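Local coordinates for protein acyl-coenzyme A oxidase 1 (Yarrowia lipolytica, PDB 5Y9D) that oxidises the acyl chain of acyl-CoA to a (2E)-enoyl-CoA with FAD and molecular oxygen, releasing hydrogen peroxide in peroxisomal fatty acid beta-oxidation, at residues K35-T40 / G659-N664; R337-T342 / T346-I351; L649-I654 / Y666-A671. All blocks are in the same frame, centred on the assembly; numbering follows the deposited sequence.

Contact 1. Residues K35-T40 / G659-N664; sequences KERGKT and GSYDGN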
loop_
_atom_site.group_PDB
_atom_site.type_symbol
_atom_site.label_atom_id
_atom_site.label_comp_id
_atom_site.label_asym_id
_atom_site.label_seq_id
_atom_site.Cartn_x
_atom_site.Cartn_y
_atom_site.Cartn_z
ATOM N N LYS A 35 3.793 -25.534 -21.023
ATOM C CA LYS A 35 5.235 -25.610 -21.288
ATOM C C LYS A 35 5.995 -25.292 -20.026
ATOM O O LYS A 35 6.911 -26.037 -19.636
ATOM C CB LYS A 35 5.648 -24.631 -22.409
ATOM C CG LYS A 35 4.974 -24.943 -23.751
ATOM C CD LYS A 35 4.977 -23.779 -24.743
ATOM C CE LYS A 35 6.286 -23.678 -25.523
ATOM N NZ LYS A 35 6.463 -24.840 -26.441
ATOM N N GLU A 36 5.601 -24.202 -19.368
ATOM C CA GLU A 36 6.282 -23.781 -18.143
ATOM C C GLU A 36 6.185 -24.881 -17.129
ATOM O O GLU A 36 7.144 -25.151 -16.427
ATOM C CB GLU A 36 5.673 -22.530 -17.519
ATOM C CG GLU A 36 5.964 -21.240 -18.221
ATOM C CD GLU A 36 7.401 -20.762 -18.119
ATOM O OE1 GLU A 36 8.198 -21.222 -17.249
ATOM O OE2 GLU A 36 7.714 -19.865 -18.940
ATOM N N ARG A 37 5.021 -25.514 -17.070
ATOM C CA ARG A 37 4.759 -26.545 -16.068
ATOM C C ARG A 37 5.449 -27.885 -16.400
ATOM O O ARG A 37 5.660 -28.713 -15.531
ATOM C CB ARG A 37 3.244 -26.712 -15.844
ATOM C CG ARG A 37 2.928 -27.715 -14.739
ATOM C CD ARG A 37 1.498 -27.640 -14.261
ATOM N NE ARG A 37 1.160 -26.386 -13.597
ATOM C CZ ARG A 37 0.273 -25.507 -14.040
ATOM N NH1 ARG A 37 0.013 -24.403 -13.343
ATOM N NH2 ARG A 37 -0.361 -25.709 -15.174
ATOM N N GLY A 38 5.790 -28.094 -17.663
ATOM C CA GLY A 38 6.647 -29.230 -18.037
ATOM C C GLY A 38 8.101 -29.070 -17.604
ATOM O O GLY A 38 8.811 -30.057 -17.487
ATOM N N LYS A 39 8.555 -27.839 -17.352
ATOM C CA LYS A 39 9.942 -27.613 -16.889
ATOM C C LYS A 39 10.184 -28.083 -15.453
ATOM O O LYS A 39 11.314 -28.297 -15.054
ATOM C CB LYS A 39 10.329 -26.142 -16.951
ATOM C CG LYS A 39 10.205 -25.444 -18.300
ATOM C CD LYS A 39 10.386 -23.930 -18.144
ATOM C CE LYS A 39 10.484 -23.245 -19.503
ATOM N NZ LYS A 39 10.831 -21.796 -19.421
ATOM N N THR A 40 9.133 -28.250 -14.664
ATOM C CA THR A 40 9.311 -28.603 -13.273
ATOM C C THR A 40 10.133 -29.891 -13.132
ATOM O O THR A 40 9.820 -30.888 -13.761
ATOM C CB THR A 40 7.941 -28.713 -12.584
ATOM O OG1 THR A 40 7.300 -27.443 -12.655
ATOM C CG2 THR A 40 8.056 -29.100 -11.097
ATOM N N GLY A 659 -4.781 -15.685 -12.370
ATOM C CA GLY A 659 -3.973 -16.573 -11.564
ATOM C C GLY A 659 -4.452 -17.996 -11.689
ATOM O O GLY A 659 -4.071 -18.860 -10.881
ATOM N N SER A 660 -5.255 -18.260 -12.708
ATOM C CA SER A 660 -5.698 -19.626 -12.987
ATOM C C SER A 660 -4.578 -20.639 -13.205
ATOM O O SER A 660 -3.593 -20.353 -13.888
ATOM C CB SER A 660 -6.651 -19.652 -14.172
ATOM O OG SER A 660 -7.891 -19.067 -13.767
ATOM N N TYR A 661 -4.748 -21.813 -12.580
ATOM C CA TYR A 661 -3.839 -22.923 -12.699
ATOM C C TYR A 661 -3.444 -23.240 -14.136
ATOM O O TYR A 661 -2.264 -23.414 -14.427
ATOM C CB TYR A 661 -4.463 -24.169 -12.060
ATOM C CG TYR A 661 -3.557 -25.411 -12.020
ATOM C CD1 TYR A 661 -2.714 -25.639 -10.948
ATOM C CD2 TYR A 661 -3.570 -26.357 -13.061
ATOM C CE1 TYR A 661 -1.896 -26.765 -10.901
ATOM C CE2 TYR A 661 -2.758 -27.486 -13.026
ATOM C CZ TYR A 661 -1.914 -27.684 -11.940
ATOM O OH TYR A 661 -1.092 -28.789 -11.885
ATOM N N ASP A 662 -4.432 -23.333 -15.017
ATOM C CA ASP A 662 -4.218 -23.755 -16.400
ATOM C C ASP A 662 -3.778 -22.600 -17.291
ATOM O O ASP A 662 -3.431 -22.817 -18.459
ATOM C CB ASP A 662 -5.467 -24.450 -16.964
ATOM C CG ASP A 662 -6.652 -23.479 -17.235
ATOM O OD1 ASP A 662 -6.552 -22.266 -16.913
ATOM O OD2 ASP A 662 -7.701 -23.952 -17.788
ATOM N N GLY A 663 -3.798 -21.374 -16.757
ATOM C CA GLY A 663 -3.144 -20.258 -17.433
ATOM C C GLY A 663 -3.968 -19.617 -18.524
ATOM O O GLY A 663 -3.462 -18.754 -19.271
ATOM N N ASN A 664 -5.244 -19.982 -18.619
ATOM C CA ASN A 664 -6.096 -19.427 -19.676
ATOM C C ASN A 664 -6.597 -18.083 -19.202
ATOM O O ASN A 664 -7.782 -17.848 -18.996
ATOM C CB ASN A 664 -7.235 -20.380 -20.028
ATOM C CG ASN A 664 -7.804 -20.131 -21.418
ATOM O OD1 ASN A 664 -7.511 -19.126 -22.078
ATOM N ND2 ASN A 664 -8.634 -21.053 -21.866
#
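Arg37 reaches from helix 28-38 to Tyr661 in the loop 659-664 and meets it twice. Its NH1 donates to the backbone O of Tyr661 at 2.7 Å, with an N-H...O angle of 149°. The oxygen lies near the guanidinium plane. NH2 adds a weak bond to the same Tyr661 O at 3.1 Å, which makes a lopsided fork on one acceptor. The third donor, NE, is turned to Asp645 of helix 640-646 in a salt bridge. The flat group also lies on the Tyr661 ring, planes 2° apart, with Arg37 CZ 3.8 Å from the ring centroid. A chi1 of -176° sets the Tyr661 ring beside its own carbonyl, and one guanidinium can meet both. With an alanine in place of Arg37, the Tyr661 carbonyl and Asp645 would probably lose these partners, and the ring its flat cover. The loop also satisfies its own groups: Asn664 N donates to Asp662 OD1 at 3.1 Å, an Asx turn, and Tyr661 N goes to Asp651. The result is a stacked cation-pi pair at the surface, joining an N-terminal helix to a type I beta turn, Ser660 to Gly663, in the C-terminal part of the chain.

Contact 2. Residues R337-T342 / T346-I351; sequences RRQFGT and TKETKI. With FAD (flavin-adenine dinucleotide), chain D.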
loop_
_atom_site.group_PDB
_atom_site.type_symbol
_atom_site.label_atom_id
_atom_site.label_comp_id
_atom_site.label_asym_id
_atom_site.label_seq_id
_atom_site.Cartn_x
_atom_site.Cartn_y
_atom_site.Cartn_z
ATOM N N ARG A 337 2.007 -13.354 -19.770
ATOM C CA ARG A 337 1.913 -12.016 -20.330
ATOM C C ARG A 337 3.152 -11.711 -21.172
ATOM O O ARG A 337 4.280 -12.060 -20.788
ATOM C CB ARG A 337 1.738 -11.018 -19.188
ATOM C CG ARG A 337 1.702 -9.592 -19.597
ATOM C CD ARG A 337 0.611 -9.312 -20.582
ATOM N NE ARG A 337 0.401 -7.873 -20.662
ATOM C CZ ARG A 337 -0.701 -7.313 -21.129
ATOM N NH1 ARG A 337 -1.682 -8.067 -21.553
ATOM N NH2 ARG A 337 -0.823 -5.990 -21.139
ATOM N N ARG A 338 2.927 -11.135 -22.341
ATOM C CA ARG A 338 4.006 -10.730 -23.205
ATOM C C ARG A 338 3.916 -9.243 -23.490
ATOM O O ARG A 338 2.884 -8.741 -23.857
ATOM C CB ARG A 338 3.976 -11.508 -24.516
ATOM C CG ARG A 338 4.155 -13.011 -24.418
ATOM C CD ARG A 338 3.850 -13.619 -25.771
ATOM N NE ARG A 338 3.904 -15.067 -25.826
ATOM C CZ ARG A 338 5.022 -15.766 -25.871
ATOM N NH1 ARG A 338 6.183 -15.155 -25.841
ATOM N NH2 ARG A 338 4.984 -17.072 -25.930
ATOM N N GLN A 339 5.003 -8.529 -23.282
ATOM C CA GLN A 339 5.094 -7.151 -23.713
ATOM C C GLN A 339 6.480 -6.850 -24.261
ATOM O O GLN A 339 7.458 -7.059 -23.575
ATOM C CB GLN A 339 4.710 -6.219 -22.567
ATOM C CG GLN A 339 3.974 -4.970 -22.985
ATOM C CD GLN A 339 2.577 -5.196 -23.504
ATOM O OE1 GLN A 339 2.137 -6.306 -23.704
ATOM N NE2 GLN A 339 1.883 -4.121 -23.737
ATOM N N PHE A 340 6.562 -6.386 -25.512
ATOM C CA PHE A 340 7.776 -5.828 -26.146
ATOM C C PHE A 340 8.799 -6.731 -26.839
ATOM O O PHE A 340 9.759 -6.246 -27.388
ATOM C CB PHE A 340 8.544 -4.957 -25.158
ATOM C CG PHE A 340 7.857 -3.686 -24.812
ATOM C CD1 PHE A 340 7.780 -2.667 -25.719
ATOM C CD2 PHE A 340 7.292 -3.516 -23.573
ATOM C CE1 PHE A 340 7.145 -1.503 -25.402
ATOM C CE2 PHE A 340 6.654 -2.356 -23.250
ATOM C CZ PHE A 340 6.582 -1.348 -24.170
ATOM N N GLY A 341 8.596 -8.026 -26.854
ATOM C CA GLY A 341 9.594 -8.945 -27.376
ATOM C C GLY A 341 9.788 -9.172 -28.873
ATOM O O GLY A 341 9.069 -8.634 -29.688
ATOM N N THR A 342 10.817 -9.948 -29.206
ATOM C CA THR A 342 10.950 -10.600 -30.503
ATOM C C THR A 342 11.224 -12.078 -30.326
ATOM O O THR A 342 11.746 -12.493 -29.297
ATOM C CB THR A 342 12.071 -10.024 -31.351
ATOM O OG1 THR A 342 13.029 -9.407 -30.496
ATOM C CG2 THR A 342 11.524 -9.004 -32.321
ATOM N N THR A 346 7.576 -13.900 -33.997
ATOM C CA THR A 346 7.255 -12.502 -33.748
ATOM C C THR A 346 6.392 -12.326 -32.517
ATOM O O THR A 346 5.798 -11.277 -32.308
ATOM C CB THR A 346 6.660 -11.784 -34.987
ATOM O OG1 THR A 346 7.048 -10.407 -34.965
ATOM C CG2 THR A 346 5.136 -11.864 -35.035
ATOM N N LYS A 347 6.327 -13.363 -31.704
ATOM C CA LYS A 347 5.729 -13.219 -30.405
ATOM C C LYS A 347 6.654 -12.384 -29.529
ATOM O O LYS A 347 7.859 -12.563 -29.535
ATOM C CB LYS A 347 5.437 -14.583 -29.795
ATOM C CG LYS A 347 4.360 -15.334 -30.542
ATOM C CD LYS A 347 3.716 -16.396 -29.682
ATOM C CE LYS A 347 2.951 -17.393 -30.530
ATOM N NZ LYS A 347 2.387 -16.774 -31.759
ATOM N N GLU A 348 6.056 -11.473 -28.779
ATOM C CA GLU A 348 6.754 -10.642 -27.818
ATOM C C GLU A 348 7.256 -11.447 -26.649
ATOM O O GLU A 348 6.855 -12.589 -26.458
ATOM C CB GLU A 348 5.821 -9.555 -27.310
ATOM C CG GLU A 348 5.690 -8.396 -28.276
ATOM C CD GLU A 348 4.424 -7.599 -28.055
ATOM O OE1 GLU A 348 4.432 -6.637 -27.233
ATOM O OE2 GLU A 348 3.425 -7.932 -28.738
ATOM N N THR A 349 8.155 -10.848 -25.873
ATOM C CA THR A 349 8.759 -11.525 -24.724
ATOM C C THR A 349 7.768 -11.619 -23.551
ATOM O O THR A 349 6.993 -10.707 -23.279
ATOM C CB THR A 349 10.049 -10.788 -24.284
ATOM O OG1 THR A 349 10.917 -10.686 -25.408
ATOM C CG2 THR A 349 10.782 -11.498 -23.152
ATOM N N LYS A 350 7.822 -12.762 -22.900
ATOM C CA LYS A 350 7.142 -13.061 -21.634
ATOM C C LYS A 350 7.720 -12.248 -20.487
ATOM O O LYS A 350 8.915 -12.350 -20.229
ATOM C CB LYS A 350 7.350 -14.532 -21.316
ATOM C CG LYS A 350 6.494 -15.446 -22.170
ATOM C CD LYS A 350 7.146 -16.811 -22.397
ATOM C CE LYS A 350 7.409 -17.577 -21.114
ATOM N NZ LYS A 350 6.522 -18.766 -21.018
ATOM N N ILE A 351 6.893 -11.483 -19.769
ATOM C CA ILE A 351 7.460 -10.547 -18.807
ATOM C C ILE A 351 8.407 -11.226 -17.811
ATOM O O ILE A 351 9.409 -10.640 -17.428
ATOM C CB ILE A 351 6.422 -9.614 -18.119
ATOM C CG1 ILE A 351 5.344 -10.380 -17.333
ATOM C CG2 ILE A 351 5.762 -8.713 -19.129
ATOM C CD1 ILE A 351 4.255 -9.461 -16.787
HETATM P PA FAD D . 2.050 -4.174 -19.334
HETATM O O1A FAD D . 1.705 -5.508 -19.859
HETATM O O2A FAD D . 2.636 -3.154 -20.202
HETATM O O5B FAD D . 3.014 -4.440 -18.128
HETATM C C5B FAD D . 2.912 -5.610 -17.345
HETATM C C4B FAD D . 4.041 -5.658 -16.339
HETATM O O4B FAD D . 5.228 -6.116 -16.971
HETATM C C3B FAD D . 4.326 -4.286 -15.769
HETATM O O3B FAD D . 4.506 -4.396 -14.370
HETATM C C2B FAD D . 5.611 -3.854 -16.428
HETATM O O2B FAD D . 6.484 -3.175 -15.539
HETATM C C1B FAD D . 6.252 -5.138 -16.894
HETATM N N9A FAD D . 6.903 -4.866 -18.188
HETATM C C8A FAD D . 6.305 -4.529 -19.327
HETATM N N7A FAD D . 7.211 -4.336 -20.297
HETATM C C5A FAD D . 8.423 -4.537 -19.773
HETATM C C6A FAD D . 9.828 -4.495 -20.232
HETATM N N6A FAD D . 10.137 -4.194 -21.496
HETATM N N1A FAD D . 10.797 -4.768 -19.356
HETATM C C2A FAD D . 10.514 -5.073 -18.099
HETATM N N3A FAD D . 9.278 -5.130 -17.620
HETATM C C4A FAD D . 8.208 -4.880 -18.382
HETATM N N1 FAD D . -5.964 3.075 -21.539
HETATM C C2 FAD D . -6.533 3.837 -22.470
HETATM O O2 FAD D . -6.125 3.750 -23.620
HETATM N N3 FAD D . -7.520 4.670 -22.212
HETATM C C4 FAD D . -7.999 4.811 -20.998
HETATM O O4 FAD D . -8.914 5.594 -20.799
HETATM C C4X FAD D . -7.432 4.019 -19.907
HETATM N N5 FAD D . -7.873 4.120 -18.657
HETATM C C5X FAD D . -7.333 3.377 -17.692
HETATM C C6 FAD D . -7.828 3.499 -16.421
HETATM C C7 FAD D . -7.296 2.750 -15.412
HETATM C C7M FAD D . -7.834 2.896 -14.026
HETATM C C8 FAD D . -6.195 1.812 -15.699
HETATM C C8M FAD D . -5.621 0.995 -14.586
HETATM C C9 FAD D . -5.689 1.689 -16.974
HETATM C C9A FAD D . -6.231 2.440 -17.984
HETATM N N10 FAD D . -5.745 2.334 -19.287
HETATM C C10 FAD D . -6.348 3.113 -20.265
HETATM C "C1'" FAD D . -4.671 1.412 -19.628
HETATM C "C2'" FAD D . -3.370 1.760 -18.953
HETATM O "O2'" FAD D . -2.764 2.751 -19.747
HETATM C "C3'" FAD D . -2.479 0.535 -18.918
HETATM O "O3'" FAD D . -2.742 -0.154 -17.716
HETATM C "C4'" FAD D . -0.995 0.859 -18.970
HETATM O "O4'" FAD D . -0.749 1.893 -19.916
HETATM C "C5'" FAD D . -0.185 -0.333 -19.420
HETATM O "O5'" FAD D . -0.458 -1.436 -18.590
HETATM P P FAD D . -0.455 -2.873 -19.180
HETATM O O1P FAD D . -1.619 -3.560 -18.643
HETATM O O2P FAD D . -0.266 -2.771 -20.625
HETATM O O3P FAD D . 0.823 -3.539 -18.553
#
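Glu348 OE1 is gripped by two donors. Phe340 N meets it at 2.7 Å in a nearly straight bond of 170°, on the anti lone pair, and Asn176 of the second subunit also donates to it. His173 of that subunit bonds OE2, so this carboxylate ties the loop to the dimer partner. Glu348 CG is anti to the carbonyl carbon (chi1 -80°), and the chain beyond it runs extended to the Phe340 amide.

The backbones join in a single bridge, Arg338 with Lys350. Gln339 N donates to Thr349 O at 3.0 Å, and Ile351 N to Arg337 O at 2.9 Å. Arg338 NH1 bonds Glu348 O at 2.7 Å, nearly along the C=O axis. Its guanidinium lies between aliphatic chains: Lys350 CG is over one face and Lys347 CD over the other. Asp28 and Glu32 pair with Arg338, while Lys350 NZ pairs with Glu32 and Glu36, so acids are interleaved with these bases.

Arg337 turns to the cofactor, its chain bent at chi2 (58°). Arg337 NE and NH2 both bond FAD O1A, NE at 2.8 Å, and NH2 also makes a weak bond to O2P. Ile351 CD1 packs on Arg337 CG, and Ile351 CG2 comes 3.4 Å from FAD O4B. Phe340 CD2 is 3.4 Å from FAD N7A, which lies at the edge of the phenyl ring. The two loop segments thus form one wall of the FAD site at the dimer interface, Arg337 binding the pyrophosphate, Ile351 and Phe340 packing beside the ribose and adenine.

Contact 3. Residues L649-I654 / Y666-A671; sequences LSDFFI and YEKYFA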
loop_
_atom_site.group_PDB
_atom_site.type_symbol
_atom_site.label_atom_id
_atom_site.label_comp_id
_atom_site.label_asym_id
_atom_site.label_seq_id
_atom_site.Cartn_x
_atom_site.Cartn_y
_atom_site.Cartn_z
ATOM N N LEU A 649 -2.691 -24.403 -3.705
ATOM C CA LEU A 649 -3.948 -23.655 -3.873
ATOM C C LEU A 649 -4.823 -24.013 -5.079
ATOM O O LEU A 649 -4.390 -23.916 -6.212
ATOM C CB LEU A 649 -3.654 -22.173 -3.955
ATOM C CG LEU A 649 -2.956 -21.664 -2.699
ATOM C CD1 LEU A 649 -2.795 -20.169 -2.755
ATOM C CD2 LEU A 649 -3.756 -22.089 -1.477
ATOM N N SER A 650 -6.073 -24.392 -4.822
ATOM C CA SER A 650 -7.047 -24.581 -5.889
ATOM C C SER A 650 -7.442 -23.209 -6.419
ATOM O O SER A 650 -7.024 -22.196 -5.868
ATOM C CB SER A 650 -8.262 -25.298 -5.357
ATOM O OG SER A 650 -9.095 -24.423 -4.609
ATOM N N ASP A 651 -8.242 -23.172 -7.477
ATOM C CA ASP A 651 -8.642 -21.893 -8.079
ATOM C C ASP A 651 -9.588 -21.107 -7.177
ATOM O O ASP A 651 -9.663 -19.866 -7.258
ATOM C CB ASP A 651 -9.244 -22.069 -9.476
ATOM C CG ASP A 651 -8.172 -22.328 -10.557
ATOM O OD1 ASP A 651 -6.962 -22.109 -10.331
ATOM O OD2 ASP A 651 -8.545 -22.749 -11.657
ATOM N N PHE A 652 -10.267 -21.798 -6.287
ATOM C CA PHE A 652 -11.104 -21.128 -5.347
ATOM C C PHE A 652 -10.256 -20.168 -4.470
ATOM O O PHE A 652 -10.651 -19.023 -4.241
ATOM C CB PHE A 652 -11.832 -22.174 -4.473
ATOM C CG PHE A 652 -12.694 -21.575 -3.398
ATOM C CD1 PHE A 652 -12.132 -21.134 -2.209
ATOM C CD2 PHE A 652 -14.065 -21.437 -3.582
ATOM C CE1 PHE A 652 -12.922 -20.581 -1.219
ATOM C CE2 PHE A 652 -14.854 -20.887 -2.594
ATOM C CZ PHE A 652 -14.293 -20.471 -1.402
ATOM N N PHE A 653 -9.128 -20.657 -3.936
ATOM C CA PHE A 653 -8.279 -19.813 -3.069
ATOM C C PHE A 653 -7.452 -18.815 -3.865
ATOM O O PHE A 653 -7.028 -17.803 -3.323
ATOM C CB PHE A 653 -7.400 -20.629 -2.126
ATOM C CG PHE A 653 -8.185 -21.434 -1.134
ATOM C CD1 PHE A 653 -8.564 -20.888 0.071
ATOM C CD2 PHE A 653 -8.566 -22.731 -1.424
ATOM C CE1 PHE A 653 -9.305 -21.611 0.984
ATOM C CE2 PHE A 653 -9.302 -23.472 -0.517
ATOM C CZ PHE A 653 -9.683 -22.908 0.687
ATOM N N ILE A 654 -7.252 -19.072 -5.151
ATOM C CA ILE A 654 -6.699 -18.044 -6.014
ATOM C C ILE A 654 -7.663 -16.873 -6.029
ATOM O O ILE A 654 -7.301 -15.744 -5.680
ATOM C CB ILE A 654 -6.448 -18.582 -7.437
ATOM C CG1 ILE A 654 -5.281 -19.584 -7.421
ATOM C CG2 ILE A 654 -6.123 -17.462 -8.408
ATOM C CD1 ILE A 654 -4.001 -19.053 -6.799
ATOM N N TYR A 666 -6.802 -14.927 -20.203
ATOM C CA TYR A 666 -7.572 -13.929 -20.922
ATOM C C TYR A 666 -9.003 -14.376 -21.121
ATOM O O TYR A 666 -9.920 -13.599 -20.965
ATOM C CB TYR A 666 -6.890 -13.653 -22.265
ATOM C CG TYR A 666 -5.527 -12.995 -22.160
ATOM C CD1 TYR A 666 -5.362 -11.834 -21.428
ATOM C CD2 TYR A 666 -4.408 -13.506 -22.830
ATOM C CE1 TYR A 666 -4.130 -11.199 -21.349
ATOM C CE2 TYR A 666 -3.172 -12.884 -22.759
ATOM C CZ TYR A 666 -3.029 -11.717 -22.019
ATOM O OH TYR A 666 -1.800 -11.025 -21.912
ATOM N N GLU A 667 -9.192 -15.650 -21.420
ATOM C CA GLU A 667 -10.522 -16.191 -21.528
ATOM C C GLU A 667 -11.245 -16.043 -20.196
ATOM O O GLU A 667 -12.358 -15.485 -20.142
ATOM C CB GLU A 667 -10.510 -17.655 -22.003
ATOM C CG GLU A 667 -11.917 -18.197 -22.260
ATOM C CD GLU A 667 -11.988 -19.108 -23.469
ATOM O OE1 GLU A 667 -11.078 -19.981 -23.603
ATOM O OE2 GLU A 667 -12.937 -18.928 -24.299
ATOM N N LYS A 668 -10.600 -16.503 -19.118
ATOM C CA LYS A 668 -11.231 -16.479 -17.793
ATOM C C LYS A 668 -11.466 -15.086 -17.282
ATOM O O LYS A 668 -12.505 -14.829 -16.693
ATOM C CB LYS A 668 -10.437 -17.304 -16.786
ATOM C CG LYS A 668 -10.536 -18.788 -17.098
ATOM C CD LYS A 668 -9.783 -19.627 -16.104
ATOM C CE LYS A 668 -9.882 -21.097 -16.472
ATOM N NZ LYS A 668 -9.606 -21.926 -15.265
ATOM N N TYR A 669 -10.534 -14.180 -17.557
ATOM C CA TYR A 669 -10.661 -12.776 -17.153
ATOM C C TYR A 669 -11.809 -12.103 -17.873
ATOM O O TYR A 669 -12.614 -11.407 -17.294
ATOM C CB TYR A 669 -9.339 -12.062 -17.446
ATOM C CG TYR A 669 -9.217 -10.599 -17.090
ATOM C CD1 TYR A 669 -9.930 -10.018 -16.069
ATOM C CD2 TYR A 669 -8.283 -9.816 -17.739
ATOM C CE1 TYR A 669 -9.768 -8.675 -15.749
ATOM C CE2 TYR A 669 -8.104 -8.480 -17.427
ATOM C CZ TYR A 669 -8.845 -7.909 -16.434
ATOM O OH TYR A 669 -8.636 -6.579 -16.154
ATOM N N PHE A 670 -11.890 -12.312 -19.165
ATOM C CA PHE A 670 -13.032 -11.783 -19.919
ATOM C C PHE A 670 -14.366 -12.437 -19.424
ATOM O O PHE A 670 -15.400 -11.786 -19.370
ATOM C CB PHE A 670 -12.757 -11.997 -21.408
ATOM C CG PHE A 670 -13.783 -11.434 -22.320
ATOM C CD1 PHE A 670 -13.928 -10.075 -22.467
ATOM C CD2 PHE A 670 -14.591 -12.279 -23.088
ATOM C CE1 PHE A 670 -14.874 -9.551 -23.345
ATOM C CE2 PHE A 670 -15.556 -11.767 -23.951
ATOM C CZ PHE A 670 -15.680 -10.399 -24.093
ATOM N N ALA A 671 -14.325 -13.699 -19.013
ATOM C CA ALA A 671 -15.539 -14.386 -18.630
ATOM C C ALA A 671 -15.997 -13.874 -17.286
ATOM O O ALA A 671 -17.134 -13.461 -17.165
ATOM C CB ALA A 671 -15.362 -15.893 -18.662
#
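Asp651 and Lys668 form a long salt bridge between two helices of the C-terminal acyl-CoA oxidase region. It links the first turn of the short helix 651-654 to helix 665-676. OD2 of Asp651 is 3.8 Å from NZ of Lys668, and no hydrogen bond joins them. This is the loose side of the contact: a single pair of charged ends meets, and the CA atoms of the two residues are 11.4 Å apart. The Lys668 chain is extended beyond CG (chi2 -179°), which carries the ammonium toward Asp651. The two side chains cross at about a right angle. NZ also has a weak, long ion pair with Asp662, so its charge is probably shared between two acids.

The tight packing involves other residues of the two helices. Phe653 packs against Met65 and Glu69 of helix 55-70, and Ile654 against Thr328 and Arg332 of helix 306-334. Tyr669 is buried against Trp205 and Leu171 of the second subunit, its OH hydrogen-bonded to Trp205 NE1, and Phe670 meets Trp269 of that subunit edge-to-face. Ser650 is the N-cap of helix 651-654, and its OG accepts a weak bond of 3.3 Å from Phe652 N.

In the fold
Contacts 1 and 3 are surface contacts, whereas contact 2 is partly buried beside FAD. Contact 1 uses a stacked arginine, contact 3 one long ion pair, and contact 2 backbone bonds with a web of charges. Contacts 1 and 3 share a C-terminal stretch of the chain: loop 659-664 lies between helices 651-654 and 665-676, and the centres of the two contacts are about 13 Å apart. Helix 28-38 joins contacts 1 and 2 through the salt bridge of Glu36 OE2 with Lys350 NZ, 2.6 Å. Contacts 2 and 3 meet where Arg337 NH1 lies 3.0 Å from Tyr666 OH, probably a hydrogen bond. Contacts 2 and 3 also touch the second subunit; contact 1 does not.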